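PDB 2VG9: bifunctional endo-1,4-beta-xylanase A, which hydrolyses internal beta-1,4-xylosidic bonds of xylan as a family 11 glycoside hydrolase with a beta-jelly-roll fold. Local coordinates for residues Ser20-Thr25 and Asn52-Arg57; Asn45-Arg50 and Gln202-Ala207; Asp133-Lys138 and Ser161-Lys166. All blocks are in the same frame, centred on the assembly; numbering follows the deposited sequence.

Interaction 1. Residues Ser20-Thr25 and Asn52-Arg57; sequences SYEIWT and NFLARR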
loop_
_atom_site.group_PDB
_atom_site.type_symbol
_atom_site.label_atom_id
_atom_site.label_comp_id
_atom_site.label_asym_id
_atom_site.label_seq_id
_atom_site.Cartn_x
_atom_site.Cartn_y
_atom_site.Cartn_z
ATOM N N SER A 20 -0.233 -12.740 -2.176
ATOM C CA SER A 20 -1.275 -12.556 -1.176
ATOM C C SER A 20 -2.472 -11.848 -1.784
ATOM O O SER A 20 -2.371 -11.234 -2.863
ATOM C CB SER A 20 -0.761 -11.724 0.025
ATOM O OG SER A 20 -0.466 -10.382 -0.360
ATOM N N TYR A 21 -3.599 -11.918 -1.082
ATOM C CA TYR A 21 -4.704 -11.000 -1.299
ATOM C C TYR A 21 -5.315 -10.661 0.067
ATOM O O TYR A 21 -5.280 -11.473 0.991
ATOM C CB TYR A 21 -5.749 -11.562 -2.294
ATOM C CG TYR A 21 -6.542 -12.757 -1.776
ATOM C CD1 TYR A 21 -7.675 -12.583 -0.968
ATOM C CD2 TYR A 21 -6.174 -14.063 -2.120
ATOM C CE1 TYR A 21 -8.403 -13.695 -0.463
ATOM C CE2 TYR A 21 -6.893 -15.192 -1.624
ATOM C CZ TYR A 21 -7.994 -14.996 -0.809
ATOM O OH TYR A 21 -8.699 -16.088 -0.350
ATOM N N GLU A 22 -5.850 -9.452 0.188
ATOM C CA GLU A 22 -6.502 -9.000 1.409
ATOM C C GLU A 22 -7.525 -7.919 1.034
ATOM O O GLU A 22 -7.194 -6.965 0.315
ATOM C CB GLU A 22 -5.463 -8.440 2.400
ATOM C CG GLU A 22 -6.098 -7.687 3.581
ATOM C CD GLU A 22 -5.117 -7.436 4.723
ATOM O OE1 GLU A 22 -3.964 -7.012 4.449
ATOM O OE2 GLU A 22 -5.521 -7.640 5.908
ATOM N N ILE A 23 -8.760 -8.098 1.500
ATOM C CA ILE A 23 -9.804 -7.061 1.412
ATOM C C ILE A 23 -10.388 -6.885 2.818
ATOM O O ILE A 23 -10.553 -7.879 3.548
ATOM C CB ILE A 23 -10.906 -7.426 0.363
ATOM C CG1 ILE A 23 -11.943 -6.299 0.276
ATOM C CG2 ILE A 23 -11.491 -8.900 0.629
ATOM C CD1 ILE A 23 -12.934 -6.397 -0.804
ATOM N N TRP A 24 -10.657 -5.634 3.211
ATOM C CA TRP A 24 -11.172 -5.344 4.547
ATOM C C TRP A 24 -12.021 -4.083 4.491
ATOM O O TRP A 24 -11.799 -3.198 3.640
ATOM C CB TRP A 24 -10.009 -5.209 5.548
ATOM C CG TRP A 24 -10.363 -4.592 6.872
ATOM C CD1 TRP A 24 -10.673 -5.238 8.041
ATOM C CD2 TRP A 24 -10.436 -3.189 7.160
ATOM N NE1 TRP A 24 -10.954 -4.321 9.023
ATOM C CE2 TRP A 24 -10.803 -3.057 8.508
ATOM C CE3 TRP A 24 -10.243 -2.040 6.397
ATOM C CZ2 TRP A 24 -10.962 -1.812 9.113
ATOM C CZ3 TRP A 24 -10.409 -0.815 6.991
ATOM C CH2 TRP A 24 -10.769 -0.709 8.339
ATOM N N THR A 25 -13.007 -4.000 5.382
ATOM C CA THR A 25 -13.769 -2.757 5.552
ATOM C C THR A 25 -14.160 -2.546 7.006
ATOM O O THR A 25 -14.229 -3.476 7.786
ATOM C CB THR A 25 -15.018 -2.665 4.617
ATOM O OG1 THR A 25 -15.528 -1.314 4.633
ATOM C CG2 THR A 25 -16.107 -3.666 5.063
ATOM N N ASN A 52 -14.441 3.009 5.655
ATOM C CA ASN A 52 -13.042 2.660 5.417
ATOM C C ASN A 52 -12.934 1.311 4.685
ATOM O O ASN A 52 -13.593 0.328 5.070
ATOM C CB ASN A 52 -12.262 2.663 6.755
ATOM C CG ASN A 52 -10.756 2.785 6.576
ATOM O OD1 ASN A 52 -10.250 2.960 5.459
ATOM N ND2 ASN A 52 -10.024 2.713 7.696
ATOM N N PHE A 53 -12.135 1.277 3.616
ATOM C CA PHE A 53 -12.021 0.104 2.726
ATOM C C PHE A 53 -10.583 -0.055 2.278
ATOM O O PHE A 53 -9.886 0.949 2.012
ATOM C CB PHE A 53 -12.900 0.288 1.465
ATOM C CG PHE A 53 -12.807 -0.838 0.463
ATOM C CD1 PHE A 53 -13.582 -1.990 0.615
ATOM C CD2 PHE A 53 -11.956 -0.750 -0.641
ATOM C CE1 PHE A 53 -13.510 -3.024 -0.314
ATOM C CE2 PHE A 53 -11.869 -1.792 -1.578
ATOM C CZ PHE A 53 -12.664 -2.927 -1.412
ATOM N N LEU A 54 -10.144 -1.311 2.137
ATOM C CA LEU A 54 -8.855 -1.572 1.493
ATOM C C LEU A 54 -8.919 -2.860 0.683
ATOM O O LEU A 54 -9.636 -3.796 1.062
ATOM C CB LEU A 54 -7.729 -1.630 2.539
ATOM C CG LEU A 54 -7.697 -2.774 3.551
ATOM C CD1 LEU A 54 -6.929 -4.030 3.034
ATOM C CD2 LEU A 54 -7.099 -2.273 4.902
ATOM N N ALA A 55 -8.183 -2.888 -0.434
ATOM C CA ALA A 55 -7.949 -4.125 -1.224
ATOM C C ALA A 55 -6.518 -4.133 -1.755
ATOM O O ALA A 55 -6.057 -3.169 -2.399
ATOM C CB ALA A 55 -8.959 -4.271 -2.388
ATOM N N ARG A 56 -5.815 -5.218 -1.506
ATOM C CA ARG A 56 -4.399 -5.268 -1.849
ATOM C C ARG A 56 -3.934 -6.677 -2.134
ATOM O O ARG A 56 -4.442 -7.651 -1.559
ATOM C CB ARG A 56 -3.568 -4.681 -0.724
ATOM C CG ARG A 56 -3.804 -5.319 0.594
ATOM C CD ARG A 56 -2.809 -4.834 1.666
ATOM N NE ARG A 56 -3.147 -3.504 2.163
ATOM C CZ ARG A 56 -3.379 -3.185 3.431
ATOM N NH1 ARG A 56 -3.322 -4.094 4.401
ATOM N NH2 ARG A 56 -3.671 -1.937 3.718
ATOM N N ARG A 57 -2.959 -6.766 -3.018
ATOM C CA ARG A 57 -2.303 -8.025 -3.386
ATOM C C ARG A 57 -0.811 -7.801 -3.492
ATOM O O ARG A 57 -0.364 -6.755 -4.004
ATOM C CB ARG A 57 -2.827 -8.519 -4.736
ATOM C CG ARG A 57 -4.287 -9.042 -4.651
ATOM C CD ARG A 57 -4.527 -10.064 -5.707
ATOM N NE ARG A 57 -3.941 -11.346 -5.329
ATOM C CZ ARG A 57 -3.992 -12.443 -6.078
ATOM N NH1 ARG A 57 -4.592 -12.414 -7.272
ATOM N NH2 ARG A 57 -3.442 -13.572 -5.635
HETATM O O HOH W 1 -2.482 -8.896 0.257
#
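I23 and F53 meet on the apolar face of this antiparallel strand pair, where I23 CD1 lies 3.5 Å from F53 CE1. CG1 of I23 is anti to the backbone N (chi1 -178°), and the chain runs on extended to bring that methyl to the outer end of the phenyl ring. A55, directly opposite I23, brings its CB to 4.5 Å from I23 CG1. On the other face, W24 and L54 are a hydrogen-bonded backbone pair, and above it L54 CD2 approaches W24 CE3 to 3.5 Å. The other methyl, L54 CD1, sits 3.7 Å above the R56 guanidinium plane and also touches E22 CG, so one leucine links the indole to the charged pair.

E22 and R56 lie side by side and point the same way. Their salt bridge, R56 NH1 to E22 OE1 at 3.0 Å, is bent (138° at the hydrogen), and the nitrogen arrives from above the carboxylate, whose plane is nearly perpendicular (83°) to the guanidinium. Q11 binds E22 OE2 and N197 takes R56 NE, so each charged group has a second polar partner. At one end T25 OG1 gives a short bond to N52 O (2.6 Å). At the other, R57 NE donates almost straight to S20 O at 2.9 Å, and a water joins S20 OG to R56 O.

Within the jelly roll, the face carrying I23, F53 and R57 packs against strands 2-5, 29-34 and 40-45 of the opposing sheet, with F53 stacked on W44 and Y21 on F3. Strand 11-16 adjoins strand 19-26 along its other edge, while strand 190-200 continues the sheet beyond 52-60.

Interaction 2. Residues Asn45-Arg50 and Gln202-Ala207; sequences NAAVNR and QSSGVA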
loop_
_atom_site.group_PDB
_atom_site.type_symbol
_atom_site.label_atom_id
_atom_site.label_comp_id
_atom_site.label_asym_id
_atom_site.label_seq_id
_atom_site.Cartn_x
_atom_site.Cartn_y
_atom_site.Cartn_z
ATOM N N ASN A 45 -18.024 0.695 -1.873
ATOM C CA ASN A 45 -18.963 1.774 -1.565
ATOM C C ASN A 45 -18.794 1.993 -0.094
ATOM O O ASN A 45 -19.301 1.190 0.697
ATOM C CB ASN A 45 -20.428 1.380 -1.867
ATOM C CG ASN A 45 -20.736 1.356 -3.351
ATOM O OD1 ASN A 45 -21.005 2.403 -3.961
ATOM N ND2 ASN A 45 -20.701 0.159 -3.950
ATOM N N ALA A 46 -18.047 3.039 0.279
ATOM C CA ALA A 46 -17.850 3.408 1.680
ATOM C C ALA A 46 -18.019 4.918 1.884
ATOM O O ALA A 46 -17.398 5.505 2.772
ATOM C CB ALA A 46 -16.487 2.939 2.188
ATOM N N ALA A 47 -18.846 5.543 1.044
ATOM C CA ALA A 47 -19.121 6.988 1.144
ATOM C C ALA A 47 -20.132 7.263 2.270
ATOM O O ALA A 47 -21.264 7.729 2.056
ATOM C CB ALA A 47 -19.567 7.562 -0.206
ATOM N N VAL A 48 -19.697 6.924 3.469
ATOM C CA VAL A 48 -20.443 7.111 4.714
ATOM C C VAL A 48 -19.456 7.587 5.790
ATOM O O VAL A 48 -18.238 7.351 5.676
ATOM C CB VAL A 48 -21.127 5.779 5.163
ATOM C CG1 VAL A 48 -22.235 5.351 4.170
ATOM C CG2 VAL A 48 -20.102 4.644 5.388
ATOM N N ASN A 49 -19.956 8.272 6.826
ATOM C CA ASN A 49 -19.116 8.707 7.914
ATOM C C ASN A 49 -18.221 7.569 8.405
ATOM O O ASN A 49 -18.706 6.471 8.657
ATOM C CB ASN A 49 -19.937 9.246 9.098
ATOM C CG ASN A 49 -19.040 9.787 10.209
ATOM O OD1 ASN A 49 -18.241 10.684 9.979
ATOM N ND2 ASN A 49 -19.119 9.190 11.396
ATOM N N ARG A 50 -16.924 7.846 8.534
ATOM C CA ARG A 50 -15.915 6.861 8.921
ATOM C C ARG A 50 -15.868 5.574 8.086
ATOM O O ARG A 50 -15.242 4.581 8.509
ATOM C CB ARG A 50 -15.969 6.555 10.430
ATOM C CG ARG A 50 -15.688 7.806 11.291
ATOM C CD ARG A 50 -15.259 7.480 12.716
ATOM N NE ARG A 50 -13.905 6.907 12.800
ATOM C CZ ARG A 50 -12.763 7.602 12.818
ATOM N NH1 ARG A 50 -12.765 8.941 12.719
ATOM N NH2 ARG A 50 -11.607 6.952 12.915
ATOM N N GLN A 202 -14.258 7.170 3.428
ATOM C CA GLN A 202 -15.486 7.951 3.169
ATOM C C GLN A 202 -15.660 8.195 1.650
ATOM O O GLN A 202 -16.040 9.274 1.203
ATOM C CB GLN A 202 -15.500 9.268 3.992
ATOM C CG GLN A 202 -15.523 9.024 5.511
ATOM C CD GLN A 202 -15.488 10.292 6.369
ATOM O OE1 GLN A 202 -15.351 11.435 5.870
ATOM N NE2 GLN A 202 -15.588 10.101 7.674
ATOM N N SER A 203 -15.387 7.163 0.867
ATOM C CA SER A 203 -15.490 7.232 -0.586
ATOM C C SER A 203 -16.026 5.940 -1.174
ATOM O O SER A 203 -16.148 4.925 -0.471
ATOM C CB SER A 203 -14.109 7.538 -1.222
ATOM O OG SER A 203 -13.201 6.470 -0.984
ATOM N N SER A 204 -16.319 5.993 -2.471
ATOM C CA SER A 204 -16.640 4.826 -3.283
ATOM C C SER A 204 -15.799 4.877 -4.544
ATOM O O SER A 204 -15.446 5.963 -5.008
ATOM C CB SER A 204 -18.133 4.845 -3.632
ATOM O OG SER A 204 -18.879 4.836 -2.417
ATOM N N GLY A 205 -15.448 3.718 -5.098
ATOM C CA GLY A 205 -14.778 3.698 -6.386
ATOM C C GLY A 205 -14.474 2.308 -6.901
ATOM O O GLY A 205 -15.051 1.320 -6.425
ATOM N N VAL A 206 -13.569 2.235 -7.868
ATOM C CA VAL A 206 -13.126 0.981 -8.500
ATOM C C VAL A 206 -11.634 1.066 -8.835
ATOM O O VAL A 206 -11.104 2.132 -9.122
ATOM C CB VAL A 206 -13.901 0.639 -9.843
ATOM C CG1 VAL A 206 -15.371 0.318 -9.588
ATOM C CG2 VAL A 206 -13.813 1.809 -10.854
ATOM N N ALA A 207 -10.961 -0.085 -8.793
ATOM C CA ALA A 207 -9.580 -0.193 -9.216
ATOM C C ALA A 207 -9.532 -1.515 -9.926
ATOM O O ALA A 207 -9.782 -2.564 -9.309
ATOM C CB ALA A 207 -8.623 -0.213 -8.014
#
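N45 faces S204 across a non-hydrogen-bonded antiparallel pair at the end of strand 40-45, where the chain leaves one sheet of the jelly roll and enters an inverse gamma turn centred on A47. N45 CA is 3.2 Å from S204 OG, while the asparagine amide is held by E29 on the next strand.

A46 carries the polar core of the contact. Its N donates to S203 O at 2.8 Å, in a bent bond, and reaches S204 OG only weakly. That second approach depends on the serine rotamer: with OG anti to the carbonyl carbon (chi1 -59°), the hydroxyl is directed at the start of the turn. The A46 carbonyl closes the gamma turn by accepting V48 N at 2.8 Å, and it also receives a CA-H...O contact from Q202 CA.

A47 then sets its methyl 3.6 Å from S204 OG, and beyond it packs on A85 of strand 73-86. V48 turns its side chain away and offers its carbonyl instead, whose O lies 3.2 Å from Q202 CG in the aliphatic part of that side chain. The extended glutamine runs on alongside N49 toward the R50 backbone.

Across from this loop, Q202 is the corner where the chain passes from the sheet of strand 190-200 to that of strand 203-216, and its backbone is tied to G51 and A87. S203 points away from the loop, and its side chain lies about 8 Å from a bound cadmium ion. There S203 OG is hydrogen-bonded to both N90 O and W44 NE1.

Interaction 3. Residues Asp133-Lys138 and Ser161-Lys166; sequences DGAQYK and SVRQQK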
loop_
_atom_site.group_PDB
_atom_site.type_symbol
_atom_site.label_atom_id
_atom_site.label_comp_id
_atom_site.label_asym_id
_atom_site.label_seq_id
_atom_site.Cartn_x
_atom_site.Cartn_y
_atom_site.Cartn_z
ATOM N N ASP A 133 12.978 6.595 -10.785
ATOM C CA ASP A 133 12.377 6.183 -12.060
ATOM C C ASP A 133 12.081 7.382 -12.988
ATOM O O ASP A 133 11.091 7.391 -13.727
ATOM C CB ASP A 133 11.110 5.316 -11.823
ATOM C CG ASP A 133 11.420 4.024 -11.087
ATOM O OD1 ASP A 133 12.390 3.336 -11.478
ATOM O OD2 ASP A 133 10.722 3.703 -10.102
ATOM N N GLY A 134 12.940 8.407 -12.915
ATOM C CA GLY A 134 12.850 9.574 -13.759
ATOM C C GLY A 134 11.737 10.530 -13.370
ATOM O O GLY A 134 11.389 11.439 -14.144
ATOM N N ALA A 135 11.151 10.305 -12.189
ATOM C CA ALA A 135 9.986 11.057 -11.759
ATOM C C ALA A 135 10.193 11.639 -10.368
ATOM O O ALA A 135 10.966 11.092 -9.555
ATOM C CB ALA A 135 8.740 10.159 -11.768
ATOM N N GLN A 136 9.462 12.720 -10.095
ATOM C CA GLN A 136 9.509 13.412 -8.819
ATOM C C GLN A 136 8.565 12.793 -7.780
ATOM O O GLN A 136 7.374 12.545 -8.072
ATOM C CB GLN A 136 9.179 14.905 -9.001
ATOM C CG GLN A 136 10.194 15.668 -9.878
ATOM C CD GLN A 136 11.681 15.432 -9.446
ATOM O OE1 GLN A 136 12.450 14.731 -10.130
ATOM N NE2 GLN A 136 12.058 15.997 -8.298
ATOM N N TYR A 137 9.130 12.508 -6.596
ATOM C CA TYR A 137 8.369 12.000 -5.463
ATOM C C TYR A 137 8.789 12.865 -4.288
ATOM O O TYR A 137 9.952 13.256 -4.182
ATOM C CB TYR A 137 8.725 10.543 -5.130
ATOM C CG TYR A 137 8.164 9.507 -6.083
ATOM C CD1 TYR A 137 7.012 8.775 -5.753
ATOM C CD2 TYR A 137 8.772 9.262 -7.322
ATOM C CE1 TYR A 137 6.522 7.796 -6.627
ATOM C CE2 TYR A 137 8.242 8.304 -8.216
ATOM C CZ TYR A 137 7.136 7.592 -7.870
ATOM O OH TYR A 137 6.609 6.635 -8.743
ATOM N N LYS A 138 7.840 13.141 -3.408
ATOM C CA LYS A 138 8.099 13.790 -2.141
ATOM C C LYS A 138 8.158 12.712 -1.084
ATOM O O LYS A 138 7.216 11.898 -0.950
ATOM C CB LYS A 138 6.940 14.718 -1.827
ATOM C CG LYS A 138 7.104 15.454 -0.508
ATOM C CD LYS A 138 5.970 16.426 -0.261
ATOM C CE LYS A 138 6.246 17.176 1.051
ATOM N NZ LYS A 138 5.317 18.315 1.195
ATOM N N SER A 161 6.485 7.990 -0.014
ATOM C CA SER A 161 6.887 8.630 -1.257
ATOM C C SER A 161 5.584 8.955 -1.975
ATOM O O SER A 161 4.796 8.062 -2.296
ATOM C CB SER A 161 7.625 7.647 -2.161
ATOM O OG SER A 161 8.949 7.427 -1.749
ATOM N N VAL A 162 5.373 10.226 -2.280
ATOM C CA VAL A 162 4.166 10.590 -2.988
ATOM C C VAL A 162 4.555 11.071 -4.375
ATOM O O VAL A 162 5.278 12.069 -4.506
ATOM C CB VAL A 162 3.381 11.671 -2.204
ATOM C CG1 VAL A 162 2.132 12.139 -3.005
ATOM C CG2 VAL A 162 3.024 11.124 -0.811
ATOM N N ARG A 163 4.099 10.359 -5.404
ATOM C CA ARG A 163 4.371 10.746 -6.800
ATOM C C ARG A 163 3.700 12.080 -7.131
ATOM O O ARG A 163 2.487 12.254 -6.905
ATOM C CB ARG A 163 3.854 9.685 -7.785
ATOM C CG ARG A 163 4.436 9.855 -9.176
ATOM C CD ARG A 163 3.972 8.762 -10.154
ATOM N NE ARG A 163 4.409 9.033 -11.543
ATOM C CZ ARG A 163 5.575 8.627 -12.044
ATOM N NH1 ARG A 163 6.398 7.910 -11.297
ATOM N NH2 ARG A 163 5.900 8.868 -13.309
ATOM N N GLN A 164 4.492 13.011 -7.674
ATOM C CA GLN A 164 3.999 14.356 -7.969
ATOM C C GLN A 164 3.057 14.386 -9.187
ATOM O O GLN A 164 2.079 15.143 -9.194
ATOM C CB GLN A 164 5.155 15.369 -8.064
ATOM C CG GLN A 164 5.933 15.467 -6.718
ATOM C CD GLN A 164 5.011 15.829 -5.558
ATOM O OE1 GLN A 164 4.654 14.993 -4.716
ATOM N NE2 GLN A 164 4.584 17.056 -5.540
ATOM N N GLN A 165 3.340 13.531 -10.173
ATOM C CA GLN A 165 2.518 13.411 -11.393
ATOM C C GLN A 165 1.743 12.089 -11.270
ATOM O O GLN A 165 2.338 11.022 -11.456
ATOM C CB GLN A 165 3.435 13.391 -12.621
ATOM C CG GLN A 165 2.756 13.687 -13.979
ATOM C CD GLN A 165 3.620 13.302 -15.243
ATOM O OE1 GLN A 165 4.860 13.159 -15.170
ATOM N NE2 GLN A 165 2.934 13.137 -16.407
ATOM N N LYS A 166 0.441 12.155 -10.972
ATOM C CA LYS A 166 -0.375 10.962 -10.783
ATOM C C LYS A 166 -0.386 10.049 -12.009
ATOM O O LYS A 166 -0.479 10.512 -13.156
ATOM C CB LYS A 166 -1.809 11.361 -10.482
ATOM C CG LYS A 166 -2.025 11.955 -9.115
ATOM C CD LYS A 166 -3.405 12.628 -9.092
ATOM C CE LYS A 166 -3.662 13.331 -7.747
ATOM N NZ LYS A 166 -5.100 13.743 -7.642
HETATM O O HOH W 2 8.384 7.037 -13.157
HETATM O O HOH W 3 6.030 12.414 -10.458
#
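The side chains of Y137 and R163 cross at an angle, directly opposite each other in a non-hydrogen-bonded pair of the antiparallel strands 135-145 and 153-163. In family 11 xylanases these two strands are joined by the thumb loop, and here they meet at the ends remote from that connection.

The arginine lies extended over one face of the tyrosine ring. R163 CG, anti to the backbone N (chi1 -164°), makes a CH-pi contact 4.1 Å from the ring centroid, displaced toward the rim. Farther along, the guanidinium stands steeply against the ring, the planes 78° apart, and R163 NH1 meets the hydroxyl at the guanidinium edge. The bond from R163 NH1 to Y137 OH is 2.9 Å long and lies in the guanidinium plane. A135 CB covers one face of the guanidinium, 3.5 Å from R163 CZ, and a water at the edge links R163 NH1 to D133 O; R163 NE makes a weak bond to Q165 O.

Y137 OH also bonds E116, and H177 of helix 174-182 meets the ring edge-to-face, so the tyrosine ties the strands to the helix. A phenylalanine here has no hydroxyl for R163 NH1 and E116 to share, and the guanidinium would probably be left freer to turn.

K138 and V162 form the hydrogen-bonded pair that follows, with V162 N donating to K138 O at 2.8 Å. K138 extends away from V162 to a salt bridge with D124. As strand 153-163 ends, Q136 O receives both the nearly straight bond from Q164 N at 2.9 Å and a water at 2.7 Å, which in turn accepts from Q165 N.

Overall arrangement
From the N terminus, segments 20-25 and 52-57 pair in interaction 1, closing a loop of 26 residues that contains strands 29-34 and 40-45 of the opposing sheet. Interaction 2 starts inside that loop, at 45-50, and is closed only at 202-207, so the two cross; they also touch, N52 N lying 4.0 Å from A46 CB. Interaction 3 follows interaction 1 in series and nests within the long excursion that interaction 2 closes. Interactions 1 and 3 belong to the same curled sheet, on opposite sides of the chain's centre with their own centres about 24 Å apart, while interaction 2 joins strands 40-45 and 203-216 of the other sheet.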